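PDB 1PXZ: major pollen allergen Jun a 1 from Juniperus ashei, which has low pectate lyase activity, cleaving (1->4)-alpha-D-galacturonan by elimination with calcium as cofactor, and is the major allergen of cedar pollen. Local coordinates for residues Y251-S256 and K277-R282. Sequence-based numbering, arbitrary orientation.
Sequences YAIGGS and KEVTKR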
loop_
_atom_site.group_PDB
_atom_site.type_symbol
_atom_site.label_atom_id
_atom_site.label_comp_id
_atom_site.label_asym_id
_atom_site.label_seq_id
_atom_site.Cartn_x
_atom_site.Cartn_y
_atom_site.Cartn_z
ATOM N N TYR A 251 15.783 -10.351 1.164
ATOM C CA TYR A 251 14.881 -11.163 0.374
ATOM C C TYR A 251 13.805 -10.261 -0.229
ATOM O O TYR A 251 13.736 -9.092 0.151
ATOM C CB TYR A 251 14.166 -12.227 1.217
ATOM C CG TYR A 251 13.309 -11.633 2.318
ATOM C CD1 TYR A 251 13.901 -11.256 3.517
ATOM C CD2 TYR A 251 11.934 -11.430 2.187
ATOM C CE1 TYR A 251 13.158 -10.702 4.552
ATOM C CE2 TYR A 251 11.183 -10.877 3.206
ATOM C CZ TYR A 251 11.805 -10.520 4.385
ATOM O OH TYR A 251 11.042 -9.977 5.396
ATOM N N ALA A 252 12.950 -10.867 -1.057
ATOM C CA ALA A 252 11.858 -10.066 -1.612
ATOM C C ALA A 252 10.526 -10.338 -0.931
ATOM O O ALA A 252 9.857 -9.404 -0.499
ATOM C CB ALA A 252 11.695 -10.289 -3.108
ATOM N N ILE A 253 10.137 -11.603 -0.906
ATOM C CA ILE A 253 8.827 -11.974 -0.368
ATOM C C ILE A 253 9.013 -12.879 0.829
ATOM O O ILE A 253 9.778 -13.847 0.757
ATOM C CB ILE A 253 7.988 -12.674 -1.448
ATOM C CG1 ILE A 253 7.704 -11.737 -2.623
ATOM C CG2 ILE A 253 6.691 -13.236 -0.881
ATOM C CD1 ILE A 253 7.059 -12.419 -3.800
ATOM N N GLY A 254 8.345 -12.595 1.950
ATOM C CA GLY A 254 8.608 -13.519 3.074
ATOM C C GLY A 254 7.452 -13.486 4.053
ATOM O O GLY A 254 6.422 -12.842 3.814
ATOM N N GLY A 255 7.618 -14.159 5.188
ATOM C CA GLY A 255 6.469 -14.175 6.098
ATOM C C GLY A 255 6.650 -15.219 7.183
ATOM O O GLY A 255 7.610 -16.002 7.176
ATOM N N SER A 256 5.682 -15.218 8.099
ATOM C CA SER A 256 5.707 -16.121 9.250
ATOM C C SER A 256 4.277 -16.458 9.641
ATOM O O SER A 256 3.342 -15.822 9.142
ATOM C CB SER A 256 6.447 -15.499 10.433
ATOM O OG SER A 256 5.857 -14.275 10.839
ATOM N N LYS A 277 20.137 -14.810 -3.629
ATOM C CA LYS A 277 19.440 -15.157 -4.857
ATOM C C LYS A 277 17.996 -15.576 -4.609
ATOM O O LYS A 277 17.156 -15.454 -5.501
ATOM C CB LYS A 277 20.154 -16.345 -5.553
ATOM C CG LYS A 277 21.572 -15.985 -6.011
ATOM C CD LYS A 277 21.585 -14.926 -7.103
ATOM C CE LYS A 277 22.979 -14.720 -7.705
ATOM N NZ LYS A 277 22.972 -13.574 -8.675
ATOM N N GLU A 278 17.703 -16.066 -3.411
ATOM C CA GLU A 278 16.370 -16.588 -3.132
ATOM C C GLU A 278 15.359 -15.450 -2.928
ATOM O O GLU A 278 15.577 -14.543 -2.130
ATOM C CB GLU A 278 16.332 -17.503 -1.894
ATOM C CG GLU A 278 14.986 -18.237 -1.889
ATOM C CD GLU A 278 14.804 -19.160 -0.711
ATOM O OE1 GLU A 278 15.833 -19.535 -0.109
ATOM O OE2 GLU A 278 13.635 -19.506 -0.394
ATOM N N VAL A 279 14.264 -15.518 -3.672
ATOM C CA VAL A 279 13.249 -14.460 -3.601
ATOM C C VAL A 279 12.533 -14.531 -2.258
ATOM O O VAL A 279 12.254 -13.499 -1.641
ATOM C CB VAL A 279 12.230 -14.652 -4.729
ATOM C CG1 VAL A 279 10.946 -13.853 -4.470
ATOM C CG2 VAL A 279 12.833 -14.310 -6.093
ATOM N N THR A 280 12.227 -15.752 -1.830
ATOM C CA THR A 280 11.457 -16.110 -0.656
ATOM C C THR A 280 12.271 -16.271 0.620
ATOM O O THR A 280 13.439 -16.665 0.647
ATOM C CB THR A 280 10.754 -17.486 -0.851
ATOM O OG1 THR A 280 11.653 -18.367 -1.557
ATOM C CG2 THR A 280 9.507 -17.350 -1.704
ATOM N N LYS A 281 11.605 -15.973 1.736
ATOM C CA LYS A 281 12.166 -16.209 3.044
ATOM C C LYS A 281 11.078 -16.579 4.055
ATOM O O LYS A 281 10.188 -15.780 4.323
ATOM C CB LYS A 281 12.944 -14.996 3.586
ATOM C CG LYS A 281 13.769 -15.412 4.814
ATOM C CD LYS A 281 14.823 -14.355 5.132
ATOM C CE LYS A 281 15.399 -14.601 6.524
ATOM N NZ LYS A 281 15.067 -13.493 7.467
ATOM N N ARG A 282 11.167 -17.793 4.602
ATOM C CA ARG A 282 10.274 -18.230 5.660
ATOM C C ARG A 282 10.886 -17.940 7.020
ATOM O O ARG A 282 12.035 -18.267 7.306
ATOM C CB ARG A 282 9.987 -19.734 5.599
ATOM C CG ARG A 282 8.915 -20.105 4.588
ATOM C CD ARG A 282 9.582 -20.852 3.437
ATOM N NE ARG A 282 8.570 -21.465 2.564
ATOM C CZ ARG A 282 8.713 -21.376 1.242
ATOM N NH1 ARG A 282 9.776 -20.735 0.748
ATOM N NH2 ARG A 282 7.791 -21.934 0.485
#
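Tyr251 holds its CG between the backbone N and the carbonyl carbon (chi1 61°), which brings the ring edge alongside its own backbone, near Ile253 N, and one face toward Lys281, whose CG extends trans to its backbone N (chi1 -167°). The two side chains cross at about a right angle. Lys281 CB lies over one face of the ring, offset toward the rim, 3.6 Å from Tyr251 CG, a CH-pi contact. Farther out, Lys281 CD reaches Tyr251 CD1 at 3.6 Å. It is the aliphatic part of the lysine, not its ammonium end, that covers the ring. Where 251-256 enters its strand, Val279 O accepts two backbone donors, Ala252 N at 2.8 Å and Ile253 N at 2.9 Å; the second is the straighter. Beside this fork Val279 CG1 packs 3.9 Å from Ala252 CB and approaches Ile253 CD1, the two longer side chains lying side by side and both touching Phe268. Beyond it the pairing is parallel: Lys281 N donates to Ile253 O at 3.0 Å, and Gly255 N to Lys281 O at 3.2 Å. Ile253 pairs with Thr280, Gly254 with Lys281 and Gly255 with Arg282, at 11° between strand directions, as expected for successive coils of the parallel beta-helix, with 280-282 the last strand of its sheet. Gly254 CA packs close against Lys281 O. Within the second segment Thr280 OG1 donates to the anti lone pair of Glu278 OE2, 2.6 Å away, and is also hydrogen-bonded to Val310 N. Tyr251 also touches Arg229, the predicted active-site residue. The chemistry implies a join held by main-chain bonds, with a buried apolar patch on one face and a ring sheltered by a lysine chain on the other.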